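Side-chain contacts in odorant-binding protein (Phormia regina, PDB 5DIC), which binds fatty acids such as palmitate and probably carries them in the blowfly oral disk, as a secreted member of the PBP/GOBP family: residues Ala67-Leu70 / Glu71-Pro75; Glu80-Lys83 / Ala84-Lys88. One frame throughout, in Å; residues are numbered along the deposited sequence.

Interaction 1: Ala67-Leu70 / Glu71-Pro75; sequences AVVL and EKLSP. With PLM (palmitic acid), chain B.
K72 runs alongside V68 and brings its ammonium to the flat carboxylate of a bound palmitate. NZ donates to palmitate O1 over 2.6 Å. It approaches tilted about 19° from the carboxylate plane, with C1-O1-NZ near 148°. The chain is extended as far as CE and bends at the last torsion (chi4 -76°), which turns NZ to the acid. The lysine and valine side chains point the same way, and CE of K72 lies 3.6 Å from CG1 of V68. A methionine in its place would probably leave palmitate O1 without this bond and the carboxylate without its nearby positive charge.

One residue on, L73 lays CD1 on the lipid tail, 3.5 Å from palmitate atom CA. CD1 also packs 3.9 Å from CG1 of V69. L73 touches a second palmitate as well. At S74, N bonds to L70 O at 2.9 Å, and OG lies 3.3 Å from CD2 of L70. P75 has no N-H to give, and the helix kinks there.

V69, L70 and L73 face V82 of helix 79-89, while T58 of a loop touches V68 and V69.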
ATOM      1  N   ALA A  67       9.040  10.567  -3.709  1.00 13.61           N
ATOM      2  CA  ALA A  67       8.366  11.647  -4.392  1.00 14.07           C
ATOM      3  C   ALA A  67       6.918  11.294  -4.715  1.00 13.78           C
ATOM      4  O   ALA A  67       6.043  12.157  -4.647  1.00 14.13           O
ATOM      5  CB  ALA A  67       9.125  12.052  -5.661  1.00 17.48           C
ATOM      6  N   VAL A  68       6.664  10.035  -5.059  1.00 13.18           N
ATOM      7  CA  VAL A  68       5.318   9.603  -5.376  1.00 12.40           C
ATOM      8  C   VAL A  68       4.454   9.542  -4.125  1.00 12.56           C
ATOM      9  O   VAL A  68       3.316  10.004  -4.131  1.00 12.80           O
ATOM     10  CB  VAL A  68       5.311   8.285  -6.159  1.00 13.42           C
ATOM     11  CG1 VAL A  68       3.892   7.843  -6.423  1.00 13.44           C
ATOM     12  CG2 VAL A  68       6.073   8.429  -7.464  1.00 15.88           C
ATOM     13  N   VAL A  69       5.018   9.023  -3.043  1.00 11.62           N
ATOM     14  CA  VAL A  69       4.302   9.024  -1.771  1.00 11.45           C
ATOM     15  C   VAL A  69       3.929  10.454  -1.385  1.00 10.89           C
ATOM     16  O   VAL A  69       2.808  10.702  -0.973  1.00 12.27           O
ATOM     17  CB  VAL A  69       5.140   8.320  -0.686  1.00 11.44           C
ATOM     18  CG1 VAL A  69       4.502   8.525   0.678  1.00 12.11           C
ATOM     19  CG2 VAL A  69       5.286   6.845  -1.012  1.00 11.98           C
ATOM     20  N   LEU A  70       4.897  11.368  -1.457  1.00 11.54           N
ATOM     21  CA  LEU A  70       4.591  12.756  -1.153  1.00 12.58           C
ATOM     22  C   LEU A  70       3.526  13.345  -2.066  1.00 13.81           C
ATOM     23  O   LEU A  70       2.611  14.034  -1.606  1.00 14.52           O
ATOM     24  CB  LEU A  70       5.869  13.604  -1.212  1.00 13.98           C
ATOM     25  CG  LEU A  70       6.815  13.366  -0.035  1.00 16.14           C
ATOM     26  CD1 LEU A  70       8.221  13.810  -0.403  1.00 17.53           C
ATOM     27  CD2 LEU A  70       6.358  14.089   1.224  1.00 16.90           C
ATOM     28  N   GLU A  71       3.630  13.096  -3.354  1.00 13.40           N
ATOM     29  CA  GLU A  71       2.630  13.637  -4.283  1.00 15.37           C
ATOM     30  C   GLU A  71       1.223  13.177  -3.916  1.00 14.69           C
ATOM     31  O   GLU A  71       0.267  13.957  -3.971  1.00 15.79           O
ATOM     32  CB  GLU A  71       2.919  13.237  -5.721  1.00 17.77           C
ATOM     33  CG  GLU A  71       1.955  13.817  -6.767  1.00 29.27           C
ATOM     34  CD  GLU A  71       2.115  15.306  -6.980  1.00 38.45           C
ATOM     35  OE1 GLU A  71       3.196  15.858  -6.679  1.00 47.48           O
ATOM     36  OE2 GLU A  71       1.153  15.923  -7.480  1.00 60.52           O
ATOM     37  N   LYS A  72       1.110  11.908  -3.557  1.00 13.35           N
ATOM     38  CA  LYS A  72      -0.189  11.323  -3.289  1.00 13.76           C
ATOM     39  C   LYS A  72      -0.742  11.634  -1.918  1.00 13.43           C
ATOM     40  O   LYS A  72      -1.963  11.727  -1.751  1.00 15.46           O
ATOM     41  CB  LYS A  72      -0.195   9.841  -3.580  1.00 14.36           C
ATOM     42  CG  LYS A  72       0.020   9.538  -5.063  1.00 16.43           C
ATOM     43  CD  LYS A  72      -0.044   8.043  -5.341  1.00 19.19           C
ATOM     44  CE  LYS A  72       0.275   7.734  -6.774  1.00 24.48           C
ATOM     45  NZ  LYS A  72      -0.844   8.044  -7.674  1.00 27.99           N
ATOM     46  N   LEU A  73       0.114  11.757  -0.900  1.00 12.11           N
ATOM     47  CA  LEU A  73      -0.346  11.892   0.462  1.00 12.00           C
ATOM     48  C   LEU A  73      -0.203  13.284   1.052  1.00 11.38           C
ATOM     49  O   LEU A  73      -0.951  13.630   1.976  1.00 12.20           O
ATOM     50  CB  LEU A  73       0.369  10.925   1.396  1.00 11.56           C
ATOM     51  CG  LEU A  73       0.216   9.440   1.134  1.00 13.52           C
ATOM     52  CD1 LEU A  73       0.945   8.682   2.224  1.00 14.92           C
ATOM     53  CD2 LEU A  73      -1.245   9.040   1.097  1.00 14.80           C
ATOM     54  N   SER A  74       0.727  14.099   0.562  1.00 11.89           N
ATOM     55  CA  SER A  74       0.958  15.407   1.210  1.00 12.49           C
ATOM     56  C   SER A  74      -0.267  16.325   1.199  1.00 11.17           C
ATOM     57  O   SER A  74      -0.532  16.968   2.196  1.00 11.97           O
ATOM     58  CB  SER A  74       2.177  16.149   0.646  1.00 14.60           C
ATOM     59  OG  SER A  74       3.363  15.472   0.980  1.00 17.10           O
ATOM     60  N   PRO A  75      -1.010  16.401   0.079  1.00 11.71           N
ATOM     61  CA  PRO A  75      -2.111  17.374   0.081  1.00 12.28           C
ATOM     62  C   PRO A  75      -3.103  17.158   1.211  1.00 12.12           C
ATOM     63  O   PRO A  75      -3.554  18.132   1.825  1.00 12.61           O
ATOM     64  CB  PRO A  75      -2.709  17.226  -1.326  1.00 13.19           C
ATOM     65  CG  PRO A  75      -1.511  16.808  -2.171  1.00 13.53           C
ATOM     66  CD  PRO A  75      -0.778  15.839  -1.262  1.00 13.04           C
TER
HETATM   67  C1  PLM B 201      -3.569   5.467  -7.725  1.00 22.05           C
HETATM   68  O1  PLM B 201      -2.728   6.269  -7.239  1.00 27.33           O
HETATM   69  O2  PLM B 201      -3.328   4.796  -8.744  1.00 22.93           O
HETATM   70  C2  PLM B 201      -4.907   5.214  -7.076  1.00 23.19           C
HETATM   71  C3  PLM B 201      -5.041   5.869  -5.709  1.00 26.37           C
HETATM   72  C4  PLM B 201      -4.211   5.153  -4.664  1.00 29.05           C
HETATM   73  C5  PLM B 201      -4.664   5.608  -3.288  1.00 39.22           C
HETATM   74  C6  PLM B 201      -3.677   5.190  -2.223  1.00 37.17           C
HETATM   75  C7  PLM B 201      -2.458   6.083  -2.255  1.00 29.01           C
HETATM   76  C8  PLM B 201      -1.656   5.732  -1.029  1.00 27.89           C
HETATM   77  C9  PLM B 201      -0.219   6.097  -1.312  1.00 25.13           C
HETATM   78  CA  PLM B 201       0.680   6.122  -0.085  1.00 34.89           C
HETATM   79  CB  PLM B 201       1.735   5.037  -0.023  1.00 28.87           C
HETATM   80  CC  PLM B 201       2.229   4.800   1.400  1.00 25.58           C
HETATM   81  CD  PLM B 201       2.259   3.310   1.734  1.00 21.84           C
HETATM   82  CE  PLM B 201       3.284   2.511   0.907  1.00 20.15           C
HETATM   83  CF  PLM B 201       3.364   1.049   1.384  1.00 19.44           C
HETATM   84  CG  PLM B 201       4.405   0.194   0.678  1.00 20.86           C

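Interaction 2: Glu80-Lys83 / Ala84-Lys88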
ATOM      1  N   GLU A  80       5.083  17.851   5.962  1.00 13.68           N
ATOM      2  CA  GLU A  80       5.975  17.469   7.025  1.00 15.02           C
ATOM      3  C   GLU A  80       5.553  16.160   7.672  1.00 14.49           C
ATOM      4  O   GLU A  80       6.411  15.308   8.013  1.00 14.97           O
ATOM      5  CB  GLU A  80       6.141  18.581   8.070  1.00 17.46           C
ATOM      6  CG  GLU A  80       7.106  18.196   9.193  1.00 22.65           C
ATOM      7  CD  GLU A  80       6.459  17.425  10.350  1.00 36.18           C
ATOM      8  OE1 GLU A  80       5.297  17.719  10.717  1.00 49.43           O
ATOM      9  OE2 GLU A  80       7.128  16.515  10.899  1.00 50.10           O
ATOM     10  N   LYS A  81       4.252  15.953   7.840  1.00 13.73           N
ATOM     11  CA  LYS A  81       3.765  14.707   8.429  1.00 13.88           C
ATOM     12  C   LYS A  81       4.079  13.480   7.559  1.00 13.19           C
ATOM     13  O   LYS A  81       4.478  12.420   8.060  1.00 14.24           O
ATOM     14  CB  LYS A  81       2.271  14.806   8.743  1.00 16.22           C
ATOM     15  CG  LYS A  81       2.016  15.825   9.860  1.00 19.83           C
ATOM     16  CD  LYS A  81       0.595  16.345   9.972  1.00 25.65           C
ATOM     17  CE  LYS A  81       0.477  17.384  11.095  1.00 27.58           C
ATOM     18  NZ  LYS A  81      -0.739  18.245  11.027  1.00 29.98           N
ATOM     19  N   VAL A  82       3.954  13.639   6.251  1.00 12.31           N
ATOM     20  CA  VAL A  82       4.263  12.554   5.348  1.00 11.57           C
ATOM     21  C   VAL A  82       5.780  12.321   5.319  1.00 11.91           C
ATOM     22  O   VAL A  82       6.236  11.175   5.337  1.00 12.60           O
ATOM     23  CB  VAL A  82       3.703  12.803   3.941  1.00 11.35           C
ATOM     24  CG1 VAL A  82       4.129  11.688   2.997  1.00 11.98           C
ATOM     25  CG2 VAL A  82       2.185  12.842   4.008  1.00 12.11           C
ATOM     26  N   LYS A  83       6.582  13.395   5.344  1.00 12.43           N
ATOM     27  CA  LYS A  83       8.056  13.238   5.401  1.00 13.42           C
ATOM     28  C   LYS A  83       8.473  12.517   6.673  1.00 13.63           C
ATOM     29  O   LYS A  83       9.368  11.676   6.654  1.00 15.20           O
ATOM     30  CB  LYS A  83       8.744  14.606   5.314  1.00 14.55           C
ATOM     31  CG  LYS A  83       8.701  15.185   3.914  1.00 16.26           C
ATOM     32  CD  LYS A  83       9.390  16.528   3.794  1.00 16.63           C
ATOM     33  CE  LYS A  83       9.451  16.959   2.343  1.00 19.84           C
ATOM     34  NZ  LYS A  83      10.089  18.290   2.145  1.00 21.47           N
ATOM     35  N   ALA A  84       7.788  12.801   7.777  1.00 14.05           N
ATOM     36  CA  ALA A  84       8.110  12.146   9.023  1.00 15.72           C
ATOM     37  C   ALA A  84       7.761  10.657   8.945  1.00 15.19           C
ATOM     38  O   ALA A  84       8.519   9.801   9.416  1.00 16.90           O
ATOM     39  CB  ALA A  84       7.380  12.806  10.182  1.00 17.38           C
ATOM     40  N   ALA A  85       6.628  10.320   8.334  1.00 14.61           N
ATOM     41  CA  ALA A  85       6.247   8.909   8.165  1.00 14.95           C
ATOM     42  C   ALA A  85       7.224   8.182   7.245  1.00 13.21           C
ATOM     43  O   ALA A  85       7.603   7.034   7.505  1.00 15.23           O
ATOM     44  CB  ALA A  85       4.858   8.822   7.582  1.00 15.48           C
ATOM     45  N   LEU A  86       7.673   8.856   6.192  1.00 13.30           N
ATOM     46  CA  LEU A  86       8.713   8.295   5.343  1.00 14.00           C
ATOM     47  C   LEU A  86       9.975   8.009   6.130  1.00 14.31           C
ATOM     48  O   LEU A  86      10.566   6.935   5.993  1.00 15.68           O
ATOM     49  CB  LEU A  86       9.027   9.231   4.164  1.00 14.04           C
ATOM     50  CG  LEU A  86       7.999   9.183   3.030  1.00 14.48           C
ATOM     51  CD1 LEU A  86       8.092  10.432   2.192  1.00 16.93           C
ATOM     52  CD2 LEU A  86       8.188   7.957   2.189  1.00 15.24           C
ATOM     53  N   ASP A  87      10.395   8.955   6.973  1.00 15.59           N
ATOM     54  CA  ASP A  87      11.621   8.759   7.717  1.00 18.22           C
ATOM     55  C   ASP A  87      11.535   7.546   8.623  1.00 18.65           C
ATOM     56  O   ASP A  87      12.521   6.830   8.834  1.00 23.06           O
ATOM     57  CB  ASP A  87      11.940   9.982   8.572  1.00 20.85           C
ATOM     58  CG  ASP A  87      12.566  11.121   7.779  1.00 27.87           C
ATOM     59  OD1 ASP A  87      13.083  10.893   6.666  1.00 33.12           O
ATOM     60  OD2 ASP A  87      12.570  12.252   8.303  1.00 35.80           O
ATOM     61  N   LYS A  88      10.357   7.329   9.185  1.00 16.77           N
ATOM     62  CA  LYS A  88      10.144   6.218  10.107  1.00 18.72           C
ATOM     63  C   LYS A  88       9.891   4.866   9.459  1.00 16.24           C
ATOM     64  O   LYS A  88      10.221   3.835  10.063  1.00 18.15           O
ATOM     65  CB  LYS A  88       8.994   6.571  11.022  1.00 25.21           C
ATOM     66  CG  LYS A  88       9.377   7.741  11.901  1.00 29.59           C
ATOM     67  CD  LYS A  88       9.041   7.555  13.363  1.00 50.94           C
ATOM     68  CE  LYS A  88       7.600   7.926  13.655  1.00 59.45           C
ATOM     69  NZ  LYS A  88       7.277   7.671  15.086  1.00 68.19           N
TER
HETATM   70  O   HOH W   1      11.420  12.136   4.675  1.00 33.92           O
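E80, K81, V82 and K83 each accept a regular i to i+4 helix bond, from A84, A85, L86 and D87 in turn, and the bond from L86 N to V82 O is nearly straight (2.9 Å, 165° at the hydrogen).

The side chains add one polar bridge and some light packing. D87 turns back over the preceding turn. Its CG stands beside its own backbone N (chi1 -79°), which sets one face of the carboxylate over the carbonyl oxygen of K83. CG of D87 is 3.4 Å from K83 O. Both the carboxylate and the carbonyl act as acceptors here, and a water that donates to each joins them. The water donates to K83 O at 2.9 Å and to D87 OD1 at the same distance. It comes from the carboxylate face that looks on K83 O. K83 O therefore takes two bonds, one from D87 N and one from the water.

K83 itself reaches out in an extended chain, and its NZ makes a salt bridge with E79. E80 bends at its second torsion (chi2 -86°). This brings OE2 of E80 to 3.8 Å from the methyl CB of A84, a van der Waals contact with no bond in it.

The apolar side is made by V82, A85 and L86. L86 lies against the carbonyl of V82, with its CD1 3.7 Å from V82 O. The same L86 CD1 meets the valine methyl V82 CG1 only at 4.2 Å.

A85 and K81 touch a bound palmitate. V82 packs on V69, L70 and L73 of helix 66-77. A85 meets F108 and A111 of helix 97-113, and L86 also meets F108. Helix 79-89 thus packs on helix 66-77 through V82 and on helix 97-113 through A85 and L86.

In the fold
Interactions 1 and 2 belong to successive helices, 66-77 and 79-89, with centres 11 Å apart. Both are partly buried, and their apolar faces meet. V82 fits between L70 and L73: CG2 of V82 is 3.7 Å from CB of L73. L70 also meets K83 and L86, with L70 CG 3.9 Å from L86 CD1. V69, L73, V82, A85 and L86 are buried, while L70 is partly exposed and K83 exposed. The polar chemistry differs. In 67-75 K72 turns to the palmitate head group. In 80-88 the acids and K83 lie on the exposed side, with a water bridge and a salt bridge at the surface. Both helices touch palmitate.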